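Local coordinates for protein transcriptional regulator, LYSR family (PDB 4AB5) that probably controls transcription of methionine biosynthesis genes as a DNA-binding LysR-type (MetR-like) regulator, this chain being its regulatory domain, at residues L10-E15 against P25-F30; H17-W22 against L60-E65; D21-A26 against N199-I204. All coordinates share one frame; numbering follows the deposited sequence.

Contact 1: residues L10-E15 against P25-F30; sequences LRIAVE and PAMGEF
Leu10 lays one methyl over a face of the Phe30 ring, and this CH-pi contact is one of two apolar contacts that join strand 8-13 to helix 20-33. Starting from the backbone, CB of Leu10 leaves the strand toward the helix. CG stands anti to the backbone N (chi1 177°), which carries the branch outward to where its two methyls part. CD1 turns to the neighbouring strand and packs on Leu60, whereas CD2 goes to the helix. CD2 of Leu10 stands 4.0 Å from the centroid of the Phe30 ring, 25° off the ring normal and displaced toward the rim; CZ of Phe30 is the ring atom nearest to CD2 of Leu10, at 3.6 Å. Phe30, with its own CG anti to the backbone N (chi1 175°), extends toward the strand to offer this face. Its ring also stacks on Trp34 and meets Phe201 edge-to-face. Two residues along the strand, Ile12 makes the second contact. CD1 of Ile12 and the side chain of Met27, a selenomethionine, reach toward each other tip to tip, with CD1 of Ile12 3.9 Å from CG of Met27 and 4.0 Å from SE of Met27. The Met27 chain is bent at its last torsion, and the residue also packs on Leu39 and on Gln145 of the second subunit. Strand 8-13, helix 20-33 and strand 37-42 form one beta-alpha-beta unit, and here the helix is seated on the first strand. No hydrogen bond joins the two segments, so their adhesion rests on buried hydrocarbon and an aromatic face, and it depends on fit and exclusion of water.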
ATOM      1  N   LEU B  10      18.260 -12.923   5.929  1.00 41.62           N
ATOM      2  CA  LEU B  10      17.128 -13.226   5.074  1.00 40.00           C
ATOM      3  C   LEU B  10      16.654 -11.926   4.413  1.00 42.47           C
ATOM      4  O   LEU B  10      15.822 -11.208   4.965  1.00 38.58           O
ATOM      5  CB  LEU B  10      16.016 -13.978   5.831  1.00 39.06           C
ATOM      6  CG  LEU B  10      14.695 -14.323   5.105  1.00 42.55           C
ATOM      7  CD1 LEU B  10      14.912 -14.864   3.690  1.00 42.78           C
ATOM      8  CD2 LEU B  10      13.889 -15.309   5.916  1.00 44.70           C
ATOM      9  N   ARG B  11      17.267 -11.609   3.253  1.00 40.92           N
ATOM     10  CA  ARG B  11      16.937 -10.449   2.427  1.00 40.05           C
ATOM     11  C   ARG B  11      15.917 -10.964   1.410  1.00 44.93           C
ATOM     12  O   ARG B  11      16.241 -11.814   0.571  1.00 46.73           O
ATOM     13  CB  ARG B  11      18.197  -9.862   1.746  1.00 39.42           C
ATOM     14  CG  ARG B  11      19.277  -9.385   2.732  1.00 41.08           C
ATOM     15  CD  ARG B  11      20.632  -9.171   2.079  1.00 47.74           C
ATOM     16  NE  ARG B  11      21.227 -10.419   1.587  1.00 47.89           N
ATOM     17  CZ  ARG B  11      22.276 -10.486   0.773  1.00 55.13           C
ATOM     18  NH1 ARG B  11      22.881  -9.381   0.366  1.00 43.94           N
ATOM     19  NH2 ARG B  11      22.727 -11.662   0.360  1.00 41.83           N
ATOM     20  N   ILE B  12      14.653 -10.535   1.571  1.00 40.16           N
ATOM     21  CA  ILE B  12      13.532 -10.966   0.734  1.00 39.13           C
ATOM     22  C   ILE B  12      13.353 -10.054  -0.479  1.00 43.99           C
ATOM     23  O   ILE B  12      13.078  -8.872  -0.319  1.00 42.40           O
ATOM     24  CB  ILE B  12      12.213 -11.167   1.545  1.00 40.48           C
ATOM     25  CG1 ILE B  12      12.400 -12.181   2.705  1.00 40.53           C
ATOM     26  CG2 ILE B  12      11.087 -11.631   0.631  1.00 40.42           C
ATOM     27  CD1 ILE B  12      11.797 -11.776   3.982  1.00 41.64           C
ATOM     28  N   ALA B  13      13.510 -10.617  -1.689  1.00 42.65           N
ATOM     29  CA  ALA B  13      13.319  -9.908  -2.947  1.00 42.88           C
ATOM     30  C   ALA B  13      11.896 -10.196  -3.440  1.00 48.42           C
ATOM     31  O   ALA B  13      11.512 -11.361  -3.615  1.00 47.18           O
ATOM     32  CB  ALA B  13      14.350 -10.350  -3.968  1.00 44.87           C
ATOM     33  N   VAL B  14      11.093  -9.122  -3.588  1.00 46.48           N
ATOM     34  CA  VAL B  14       9.690  -9.201  -3.989  1.00 46.61           C
ATOM     35  C   VAL B  14       9.285  -7.960  -4.782  1.00 53.75           C
ATOM     36  O   VAL B  14       9.493  -6.837  -4.323  1.00 54.24           O
ATOM     37  CB  VAL B  14       8.747  -9.510  -2.778  1.00 49.21           C
ATOM     38  CG1 VAL B  14       8.945  -8.525  -1.626  1.00 48.55           C
ATOM     39  CG2 VAL B  14       7.273  -9.607  -3.190  1.00 48.34           C
ATOM     40  N   GLU B  15       8.725  -8.171  -5.979  1.00 51.40           N
ATOM     41  CA  GLU B  15       8.252  -7.081  -6.827  1.00 51.62           C
ATOM     42  C   GLU B  15       6.719  -7.092  -6.967  1.00 55.55           C
ATOM     43  O   GLU B  15       6.159  -6.192  -7.594  1.00 56.33           O
ATOM     44  CB  GLU B  15       8.939  -7.115  -8.206  1.00 54.39           C
ATOM     45  CG  GLU B  15      10.423  -6.771  -8.205  1.00 67.70           C
ATOM     46  CD  GLU B  15      10.851  -5.464  -7.560  1.00 91.62           C
ATOM     47  OE1 GLU B  15      10.204  -4.420  -7.807  1.00 79.04           O
ATOM     48  OE2 GLU B  15      11.862  -5.485  -6.821  1.00 92.83           O
ATOM     49  N   PRO B  25       3.035 -10.177   7.571  1.00 36.01           N
ATOM     50  CA  PRO B  25       2.816 -10.942   8.818  1.00 36.44           C
ATOM     51  C   PRO B  25       3.618 -12.250   8.905  1.00 42.45           C
ATOM     52  O   PRO B  25       3.838 -12.740  10.011  1.00 44.01           O
ATOM     53  CB  PRO B  25       1.303 -11.177   8.851  1.00 37.70           C
ATOM     54  CG  PRO B  25       0.851 -11.034   7.474  1.00 41.71           C
ATOM     55  CD  PRO B  25       1.799 -10.123   6.760  1.00 36.98           C
ATOM     56  N   ALA B  26       4.081 -12.801   7.755  1.00 39.84           N
ATOM     57  CA  ALA B  26       4.922 -14.008   7.718  1.00 40.30           C
ATOM     58  C   ALA B  26       6.284 -13.670   8.332  1.00 45.86           C
ATOM     59  O   ALA B  26       6.825 -14.473   9.099  1.00 47.02           O
ATOM     60  CB  ALA B  26       5.086 -14.515   6.292  1.00 40.83           C
HETATM   61  N   MSE B  27       6.792 -12.446   8.054  1.00 41.63           N
HETATM   62  CA  MSE B  27       8.038 -11.906   8.612  1.00 41.85           C
HETATM   63  C   MSE B  27       7.884 -11.664  10.107  1.00 42.78           C
HETATM   64  O   MSE B  27       8.823 -11.900  10.864  1.00 42.15           O
HETATM   65  CB  MSE B  27       8.426 -10.585   7.925  1.00 44.51           C
HETATM   66  CG  MSE B  27       9.062 -10.764   6.562  1.00 53.57           C
HETATM   67 SE   MSE B  27       9.466  -9.038   5.736  1.00 63.27          SE
HETATM   68  CE  MSE B  27      11.080  -8.533   6.758  1.00 60.74           C
ATOM     69  N   GLY B  28       6.695 -11.199  10.508  1.00 38.13           N
ATOM     70  CA  GLY B  28       6.339 -10.914  11.896  1.00 36.95           C
ATOM     71  C   GLY B  28       6.277 -12.133  12.795  1.00 40.41           C
ATOM     72  O   GLY B  28       6.434 -12.005  14.012  1.00 39.79           O
ATOM     73  N   GLU B  29       6.018 -13.319  12.200  1.00 37.94           N
ATOM     74  CA  GLU B  29       5.948 -14.621  12.883  1.00 38.64           C
ATOM     75  C   GLU B  29       7.347 -15.245  12.933  1.00 42.25           C
ATOM     76  O   GLU B  29       7.745 -15.782  13.965  1.00 44.02           O
ATOM     77  CB  GLU B  29       4.933 -15.547  12.172  1.00 40.64           C
ATOM     78  CG  GLU B  29       4.600 -16.823  12.931  1.00 53.92           C
ATOM     79  CD  GLU B  29       3.498 -17.663  12.313  1.00 77.13           C
ATOM     80  OE1 GLU B  29       2.310 -17.408  12.620  1.00 77.55           O
ATOM     81  OE2 GLU B  29       3.814 -18.570  11.512  1.00 68.76           O
ATOM     82  N   PHE B  30       8.085 -15.158  11.818  1.00 37.89           N
ATOM     83  CA  PHE B  30       9.455 -15.658  11.668  1.00 38.07           C
ATOM     84  C   PHE B  30      10.431 -14.963  12.647  1.00 40.64           C
ATOM     85  O   PHE B  30      11.238 -15.640  13.278  1.00 39.48           O
ATOM     86  CB  PHE B  30       9.922 -15.463  10.210  1.00 39.47           C
ATOM     87  CG  PHE B  30      11.360 -15.829   9.919  1.00 41.70           C
ATOM     88  CD1 PHE B  30      12.376 -14.885  10.044  1.00 44.14           C
ATOM     89  CD2 PHE B  30      11.691 -17.100   9.471  1.00 45.34           C
ATOM     90  CE1 PHE B  30      13.706 -15.222   9.787  1.00 47.85           C
ATOM     91  CE2 PHE B  30      13.017 -17.430   9.186  1.00 47.56           C
ATOM     92  CZ  PHE B  30      14.018 -16.495   9.365  1.00 46.92           C
TER

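Contact 2: residues H17-W22 against L60-E65; sequences HTCFDW and LAIVSE
Ile62 pushes its CG2 methyl into the angle between Cys19 and Trp22, touching SG of the first and the ring edge of the second. SG of Cys19 lies 3.8 Å from CG2 of Ile62, and CH2 of Trp22 comes equally close to that same methyl, at 3.8 Å. CG2 is placed for this because it stands anti to the backbone N of Ile62, on a side chain directed from the strand toward the helix. The indole approaches from the opposite direction and presents its six-membered end: the methyl sits near the ring plane, at the edge and not over a face. One face of the Trp22 indole is taken by the carbonyl O of Cys19, 3.2 Å above the plane and over its centre. That O also accepts the N-H of Trp22, and the ring can fold back over it because CG of Trp22 lies between the backbone N and the carbonyl carbon (chi1 48°). Segment 17-22, which runs into helix 20-33, thus rests on strand 60-63, a central strand of the regulatory domain's main sheet, bonded in parallel to strand 8-13 and antiparallel to strand 171-189. The sulfur that touches Ile62 belongs to the Cys16-Cys19 disulfide, which closes a short loop between the two cysteines and leaves SG no thiol proton. Around the indole, Phe78 meets it edge-to-face and Trp159 at a steep angle, while Leu184 and Ile205 also touch it, Ile205 reaching Ile62 as well.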
ATOM      1  N   HIS B  17       2.938  -6.714  -5.558  1.00 41.88           N
ATOM      2  CA  HIS B  17       2.194  -5.872  -4.611  1.00 38.11           C
ATOM      3  C   HIS B  17       1.284  -6.628  -3.634  1.00 40.86           C
ATOM      4  O   HIS B  17       1.370  -6.380  -2.430  1.00 39.83           O
ATOM      5  CB  HIS B  17       1.407  -4.800  -5.373  1.00 37.30           C
ATOM      6  CG  HIS B  17       2.252  -3.746  -6.026  1.00 40.23           C
ATOM      7  ND1 HIS B  17       2.172  -2.418  -5.638  1.00 41.12           N
ATOM      8  CD2 HIS B  17       3.123  -3.845  -7.059  1.00 42.64           C
ATOM      9  CE1 HIS B  17       3.006  -1.760  -6.425  1.00 41.14           C
ATOM     10  NE2 HIS B  17       3.601  -2.574  -7.298  1.00 42.40           N
ATOM     11  N   THR B  18       0.398  -7.522  -4.143  1.00 38.25           N
ATOM     12  CA  THR B  18      -0.537  -8.304  -3.312  1.00 38.58           C
ATOM     13  C   THR B  18       0.181  -9.207  -2.309  1.00 44.97           C
ATOM     14  O   THR B  18      -0.340  -9.435  -1.217  1.00 44.09           O
ATOM     15  CB  THR B  18      -1.578  -9.078  -4.152  1.00 47.79           C
ATOM     16  OG1 THR B  18      -0.929  -9.986  -5.044  1.00 48.50           O
ATOM     17  CG2 THR B  18      -2.522  -8.168  -4.907  1.00 45.34           C
ATOM     18  N   CYS B  19       1.388  -9.692  -2.682  1.00 45.16           N
ATOM     19  CA  CYS B  19       2.290 -10.544  -1.891  1.00 46.48           C
ATOM     20  C   CYS B  19       2.511 -10.020  -0.471  1.00 45.73           C
ATOM     21  O   CYS B  19       2.469 -10.801   0.478  1.00 44.80           O
ATOM     22  CB  CYS B  19       3.615 -10.746  -2.621  1.00 49.24           C
ATOM     23  SG  CYS B  19       3.474 -11.673  -4.175  1.00 55.50           S
ATOM     24  N   PHE B  20       2.697  -8.691  -0.333  1.00 39.38           N
ATOM     25  CA  PHE B  20       2.923  -7.977   0.928  1.00 37.59           C
ATOM     26  C   PHE B  20       1.845  -8.229   1.987  1.00 42.23           C
ATOM     27  O   PHE B  20       2.160  -8.250   3.184  1.00 43.64           O
ATOM     28  CB  PHE B  20       3.105  -6.474   0.663  1.00 38.00           C
ATOM     29  CG  PHE B  20       4.467  -6.090   0.133  1.00 38.71           C
ATOM     30  CD1 PHE B  20       4.779  -6.248  -1.216  1.00 40.15           C
ATOM     31  CD2 PHE B  20       5.436  -5.558   0.979  1.00 40.94           C
ATOM     32  CE1 PHE B  20       6.046  -5.893  -1.706  1.00 43.01           C
ATOM     33  CE2 PHE B  20       6.706  -5.222   0.495  1.00 42.38           C
ATOM     34  CZ  PHE B  20       7.000  -5.382  -0.846  1.00 41.46           C
ATOM     35  N   ASP B  21       0.593  -8.469   1.559  1.00 37.16           N
ATOM     36  CA  ASP B  21      -0.507  -8.761   2.477  1.00 37.07           C
ATOM     37  C   ASP B  21      -0.269  -9.982   3.354  1.00 40.52           C
ATOM     38  O   ASP B  21      -0.623  -9.958   4.533  1.00 39.54           O
ATOM     39  CB  ASP B  21      -1.845  -8.861   1.726  1.00 39.81           C
ATOM     40  CG  ASP B  21      -2.424  -7.523   1.296  1.00 54.47           C
ATOM     41  OD1 ASP B  21      -1.831  -6.471   1.649  1.00 54.40           O
ATOM     42  OD2 ASP B  21      -3.478  -7.523   0.615  1.00 64.58           O
ATOM     43  N   TRP B  22       0.340 -11.041   2.787  1.00 37.96           N
ATOM     44  CA  TRP B  22       0.667 -12.266   3.524  1.00 38.58           C
ATOM     45  C   TRP B  22       2.153 -12.370   3.912  1.00 42.12           C
ATOM     46  O   TRP B  22       2.474 -13.038   4.903  1.00 42.71           O
ATOM     47  CB  TRP B  22       0.191 -13.525   2.779  1.00 38.11           C
ATOM     48  CG  TRP B  22       0.561 -13.563   1.329  1.00 39.45           C
ATOM     49  CD1 TRP B  22      -0.233 -13.222   0.277  1.00 42.30           C
ATOM     50  CD2 TRP B  22       1.811 -13.980   0.770  1.00 40.03           C
ATOM     51  NE1 TRP B  22       0.440 -13.409  -0.905  1.00 42.44           N
ATOM     52  CE2 TRP B  22       1.701 -13.869  -0.631  1.00 44.48           C
ATOM     53  CE3 TRP B  22       3.021 -14.445   1.317  1.00 42.03           C
ATOM     54  CZ2 TRP B  22       2.758 -14.176  -1.490  1.00 44.65           C
ATOM     55  CZ3 TRP B  22       4.075 -14.727   0.466  1.00 44.19           C
ATOM     56  CH2 TRP B  22       3.931 -14.618  -0.921  1.00 45.09           C
ATOM     57  N   LEU B  60      16.248 -14.861  -0.609  1.00 42.30           N
ATOM     58  CA  LEU B  60      15.005 -15.530  -0.993  1.00 40.74           C
ATOM     59  C   LEU B  60      14.173 -14.589  -1.863  1.00 43.62           C
ATOM     60  O   LEU B  60      14.081 -13.394  -1.558  1.00 41.73           O
ATOM     61  CB  LEU B  60      14.223 -15.987   0.244  1.00 39.65           C
ATOM     62  CG  LEU B  60      13.057 -16.953   0.050  1.00 43.73           C
ATOM     63  CD1 LEU B  60      12.993 -17.933   1.199  1.00 44.39           C
ATOM     64  CD2 LEU B  60      11.726 -16.202  -0.029  1.00 44.00           C
ATOM     65  N   ALA B  61      13.577 -15.129  -2.950  1.00 39.73           N
ATOM     66  CA  ALA B  61      12.744 -14.360  -3.866  1.00 39.10           C
ATOM     67  C   ALA B  61      11.345 -14.953  -4.042  1.00 44.33           C
ATOM     68  O   ALA B  61      11.210 -16.166  -4.200  1.00 45.10           O
ATOM     69  CB  ALA B  61      13.430 -14.226  -5.216  1.00 40.56           C
ATOM     70  N   ILE B  62      10.308 -14.088  -4.013  1.00 39.78           N
ATOM     71  CA  ILE B  62       8.916 -14.476  -4.251  1.00 39.61           C
ATOM     72  C   ILE B  62       8.706 -14.299  -5.757  1.00 45.56           C
ATOM     73  O   ILE B  62       8.878 -13.191  -6.282  1.00 45.67           O
ATOM     74  CB  ILE B  62       7.909 -13.647  -3.391  1.00 41.34           C
ATOM     75  CG1 ILE B  62       8.214 -13.731  -1.862  1.00 41.46           C
ATOM     76  CG2 ILE B  62       6.441 -13.979  -3.716  1.00 40.71           C
ATOM     77  CD1 ILE B  62       8.268 -15.186  -1.164  1.00 50.00           C
ATOM     78  N   VAL B  63       8.416 -15.414  -6.461  1.00 42.44           N
ATOM     79  CA  VAL B  63       8.266 -15.432  -7.917  1.00 42.28           C
ATOM     80  C   VAL B  63       6.958 -16.094  -8.402  1.00 47.17           C
ATOM     81  O   VAL B  63       6.425 -16.976  -7.725  1.00 45.04           O
ATOM     82  CB  VAL B  63       9.531 -16.024  -8.610  1.00 47.23           C
ATOM     83  CG1 VAL B  63      10.751 -15.109  -8.436  1.00 46.88           C
ATOM     84  CG2 VAL B  63       9.831 -17.449  -8.127  1.00 47.73           C
ATOM     85  N   SER B  64       6.468 -15.659  -9.589  1.00 47.26           N
ATOM     86  CA  SER B  64       5.252 -16.145 -10.261  1.00 48.78           C
ATOM     87  C   SER B  64       5.503 -17.320 -11.223  1.00 58.15           C
ATOM     88  O   SER B  64       4.547 -17.879 -11.771  1.00 58.87           O
ATOM     89  CB  SER B  64       4.558 -15.006 -10.997  1.00 52.51           C
ATOM     90  OG  SER B  64       4.054 -14.068 -10.065  1.00 65.69           O
ATOM     91  N   GLU B  65       6.774 -17.694 -11.421  1.00 57.30           N
ATOM     92  CA  GLU B  65       7.151 -18.806 -12.287  1.00 59.48           C
ATOM     93  C   GLU B  65       8.410 -19.524 -11.783  1.00 64.91           C
ATOM     94  O   GLU B  65       9.297 -18.902 -11.190  1.00 64.30           O
ATOM     95  CB  GLU B  65       7.232 -18.398 -13.777  1.00 61.78           C
ATOM     96  CG  GLU B  65       8.377 -17.470 -14.149  1.00 76.49           C
ATOM     97  CD  GLU B  65       8.093 -15.989 -14.010  1.00107.31           C
ATOM     98  OE1 GLU B  65       8.027 -15.500 -12.859  1.00106.46           O
ATOM     99  OE2 GLU B  65       7.970 -15.310 -15.056  1.00106.37           O
TER

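Contact 3: residues D21-A26 against N199-I204; sequences DWLMPA and NNFCQI
Leu23 and Phe201 cross at about a right angle, the leucine projecting from helix 20-33 and the phenyl ring from helix 196-212. CD1 of Leu23 reaches the far end of the ring, 3.7 Å from CZ of Phe201 and 3.8 Å from its CE2, and approaches obliquely. Neither side chain leaves its helix straight toward the other. Phe201 spans the distance by extending with CG anti to the backbone N (chi1 -172°), which carries the end of the ring to Leu23. The other side of the ring tip meets backbone: the carbonyl O of Ala26 lies at the edge, near the ring plane, 3.8 Å from CE1 of Phe201. Ala26 does point at the opposing helix, and its single methyl allows a close approach, with CA of Ala26 and CA of Ile204 only 6.2 Å apart. CG2 of Ile204 lies 3.6 Å from O of Ala26 and 4.1 Å from CB of Ala26. CB of Ala26 is thus shared between CE1 of Phe201 and the CG2 methyl of Ile204. The segment axes come within 10.6 Å of each other, and their N-to-C directions make an angle of 126°. Helix 20-33 is kinked at Pro25, whose ring nitrogen has no hydrogen to give to the preceding turn. Phe201 also packs on Leu10 and Ile12, while Leu23 rests on Ile12 and Ile62, so both helices share one face of the sheet. Such an apolar helix pair, one member early in the chain and the other returning near its end, is typical of the type 2 periplasmic-binding-protein fold of LysR regulatory domains, where the chain crosses to the second subdomain and then comes back to complete the first.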
ATOM      1  N   ASP B  21       0.593  -8.469   1.559  1.00 37.16           N
ATOM      2  CA  ASP B  21      -0.507  -8.761   2.477  1.00 37.07           C
ATOM      3  C   ASP B  21      -0.269  -9.982   3.354  1.00 40.52           C
ATOM      4  O   ASP B  21      -0.623  -9.958   4.533  1.00 39.54           O
ATOM      5  CB  ASP B  21      -1.845  -8.861   1.726  1.00 39.81           C
ATOM      6  CG  ASP B  21      -2.424  -7.523   1.296  1.00 54.47           C
ATOM      7  OD1 ASP B  21      -1.831  -6.471   1.649  1.00 54.40           O
ATOM      8  OD2 ASP B  21      -3.478  -7.523   0.615  1.00 64.58           O
ATOM      9  N   TRP B  22       0.340 -11.041   2.787  1.00 37.96           N
ATOM     10  CA  TRP B  22       0.667 -12.266   3.524  1.00 38.58           C
ATOM     11  C   TRP B  22       2.153 -12.370   3.912  1.00 42.12           C
ATOM     12  O   TRP B  22       2.474 -13.038   4.903  1.00 42.71           O
ATOM     13  CB  TRP B  22       0.191 -13.525   2.779  1.00 38.11           C
ATOM     14  CG  TRP B  22       0.561 -13.563   1.329  1.00 39.45           C
ATOM     15  CD1 TRP B  22      -0.233 -13.222   0.277  1.00 42.30           C
ATOM     16  CD2 TRP B  22       1.811 -13.980   0.770  1.00 40.03           C
ATOM     17  NE1 TRP B  22       0.440 -13.409  -0.905  1.00 42.44           N
ATOM     18  CE2 TRP B  22       1.701 -13.869  -0.631  1.00 44.48           C
ATOM     19  CE3 TRP B  22       3.021 -14.445   1.317  1.00 42.03           C
ATOM     20  CZ2 TRP B  22       2.758 -14.176  -1.490  1.00 44.65           C
ATOM     21  CZ3 TRP B  22       4.075 -14.727   0.466  1.00 44.19           C
ATOM     22  CH2 TRP B  22       3.931 -14.618  -0.921  1.00 45.09           C
ATOM     23  N   LEU B  23       3.040 -11.691   3.156  1.00 36.51           N
ATOM     24  CA  LEU B  23       4.480 -11.699   3.386  1.00 36.65           C
ATOM     25  C   LEU B  23       4.912 -10.901   4.606  1.00 41.14           C
ATOM     26  O   LEU B  23       5.818 -11.341   5.313  1.00 41.80           O
ATOM     27  CB  LEU B  23       5.256 -11.261   2.128  1.00 36.98           C
ATOM     28  CG  LEU B  23       6.752 -11.594   2.099  1.00 42.26           C
ATOM     29  CD1 LEU B  23       6.988 -13.086   2.134  1.00 42.41           C
ATOM     30  CD2 LEU B  23       7.413 -10.990   0.880  1.00 46.16           C
HETATM   31  N   MSE B  24       4.288  -9.731   4.845  1.00 37.52           N
HETATM   32  CA  MSE B  24       4.597  -8.896   6.013  1.00 37.06           C
HETATM   33  C   MSE B  24       4.261  -9.612   7.336  1.00 39.08           C
HETATM   34  O   MSE B  24       5.180  -9.744   8.139  1.00 38.26           O
HETATM   35  CB  MSE B  24       3.984  -7.484   5.907  1.00 39.08           C
HETATM   36  CG  MSE B  24       4.494  -6.676   4.708  1.00 46.24           C
HETATM   37 SE   MSE B  24       6.442  -6.549   4.535  1.00 55.63          SE
HETATM   38  CE  MSE B  24       6.794  -7.954   3.176  1.00 52.79           C
ATOM     39  N   PRO B  25       3.035 -10.177   7.571  1.00 36.01           N
ATOM     40  CA  PRO B  25       2.816 -10.942   8.818  1.00 36.44           C
ATOM     41  C   PRO B  25       3.618 -12.250   8.905  1.00 42.45           C
ATOM     42  O   PRO B  25       3.838 -12.740  10.011  1.00 44.01           O
ATOM     43  CB  PRO B  25       1.303 -11.177   8.851  1.00 37.70           C
ATOM     44  CG  PRO B  25       0.851 -11.034   7.474  1.00 41.71           C
ATOM     45  CD  PRO B  25       1.799 -10.123   6.760  1.00 36.98           C
ATOM     46  N   ALA B  26       4.081 -12.801   7.755  1.00 39.84           N
ATOM     47  CA  ALA B  26       4.922 -14.008   7.718  1.00 40.30           C
ATOM     48  C   ALA B  26       6.284 -13.670   8.332  1.00 45.86           C
ATOM     49  O   ALA B  26       6.825 -14.473   9.099  1.00 47.02           O
ATOM     50  CB  ALA B  26       5.086 -14.515   6.292  1.00 40.83           C
ATOM     51  N   ASN B 199      14.014 -22.493   4.641  1.00 46.83           N
ATOM     52  CA  ASN B 199      13.001 -23.524   4.501  1.00 46.59           C
ATOM     53  C   ASN B 199      11.839 -23.278   5.451  1.00 48.17           C
ATOM     54  O   ASN B 199      10.688 -23.431   5.043  1.00 46.22           O
ATOM     55  CB  ASN B 199      13.613 -24.908   4.719  1.00 46.56           C
ATOM     56  CG  ASN B 199      13.326 -25.872   3.616  1.00 76.93           C
ATOM     57  OD1 ASN B 199      12.617 -26.861   3.805  1.00 76.73           O
ATOM     58  ND2 ASN B 199      13.725 -25.543   2.397  1.00 69.34           N
ATOM     59  N   ASN B 200      12.143 -22.854   6.703  1.00 44.56           N
ATOM     60  CA  ASN B 200      11.126 -22.567   7.703  1.00 43.55           C
ATOM     61  C   ASN B 200      10.323 -21.306   7.359  1.00 46.81           C
ATOM     62  O   ASN B 200       9.135 -21.246   7.679  1.00 46.47           O
ATOM     63  CB  ASN B 200      11.714 -22.555   9.110  1.00 43.45           C
ATOM     64  CG  ASN B 200      10.692 -22.382  10.189  1.00 67.45           C
ATOM     65  OD1 ASN B 200       9.768 -23.185  10.380  1.00 67.38           O
ATOM     66  ND2 ASN B 200      10.800 -21.272  10.862  1.00 56.12           N
ATOM     67  N   PHE B 201      10.942 -20.321   6.668  1.00 42.40           N
ATOM     68  CA  PHE B 201      10.215 -19.120   6.245  1.00 40.71           C
ATOM     69  C   PHE B 201       9.142 -19.482   5.209  1.00 42.61           C
ATOM     70  O   PHE B 201       8.048 -18.924   5.239  1.00 39.97           O
ATOM     71  CB  PHE B 201      11.152 -18.030   5.698  1.00 41.92           C
ATOM     72  CG  PHE B 201      10.458 -16.717   5.422  1.00 41.56           C
ATOM     73  CD1 PHE B 201       9.844 -16.008   6.448  1.00 42.85           C
ATOM     74  CD2 PHE B 201      10.432 -16.183   4.138  1.00 44.11           C
ATOM     75  CE1 PHE B 201       9.205 -14.790   6.190  1.00 43.35           C
ATOM     76  CE2 PHE B 201       9.796 -14.958   3.879  1.00 46.13           C
ATOM     77  CZ  PHE B 201       9.175 -14.276   4.904  1.00 43.06           C
ATOM     78  N   CYS B 202       9.449 -20.449   4.327  1.00 40.62           N
ATOM     79  CA  CYS B 202       8.525 -20.932   3.300  1.00 41.23           C
ATOM     80  C   CYS B 202       7.382 -21.724   3.898  1.00 46.59           C
ATOM     81  O   CYS B 202       6.241 -21.574   3.444  1.00 46.78           O
ATOM     82  CB  CYS B 202       9.258 -21.726   2.236  1.00 42.87           C
ATOM     83  SG  CYS B 202      10.576 -20.799   1.422  1.00 46.82           S
ATOM     84  N   GLN B 203       7.663 -22.533   4.940  1.00 44.15           N
ATOM     85  CA  GLN B 203       6.598 -23.276   5.615  1.00 44.55           C
ATOM     86  C   GLN B 203       5.676 -22.364   6.429  1.00 47.03           C
ATOM     87  O   GLN B 203       4.490 -22.663   6.528  1.00 47.35           O
ATOM     88  CB  GLN B 203       7.077 -24.537   6.358  1.00 47.19           C
ATOM     89  CG  GLN B 203       7.953 -24.322   7.578  1.00 72.31           C
ATOM     90  CD  GLN B 203       8.473 -25.628   8.135  1.00100.80           C
ATOM     91  OE1 GLN B 203       7.706 -26.506   8.553  1.00 99.82           O
ATOM     92  NE2 GLN B 203       9.791 -25.782   8.167  1.00 92.98           N
ATOM     93  N   ILE B 204       6.200 -21.207   6.917  1.00 41.44           N
ATOM     94  CA  ILE B 204       5.437 -20.172   7.626  1.00 39.44           C
ATOM     95  C   ILE B 204       4.487 -19.509   6.629  1.00 40.69           C
ATOM     96  O   ILE B 204       3.298 -19.399   6.926  1.00 40.10           O
ATOM     97  CB  ILE B 204       6.369 -19.162   8.370  1.00 42.05           C
ATOM     98  CG1 ILE B 204       6.976 -19.793   9.655  1.00 42.39           C
ATOM     99  CG2 ILE B 204       5.654 -17.835   8.707  1.00 43.09           C
ATOM    100  CD1 ILE B 204       8.251 -19.046  10.246  1.00 42.58           C
TER

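How the contacts relate
From the N terminus, strand 8-13 comes first, and contact 1 closes the short loop from 10-15 to 25-30. Contact 2 starts inside that loop, at 17-22, and ends beyond it at 60-65, so the two cross. Contact 3 starts at 21-26, overlapping both the first segment of contact 2 and the second of contact 1, and closes a long excursion at 199-204. Residues 60-65 fall within that excursion. Helix 20-33 therefore serves all three, meeting adjacent sheet strands 8-13 and 60-63 and helix 196-212. The contacts also touch one another: Ala13 bonds to strand 60-63, and Leu60 packs on Cys202.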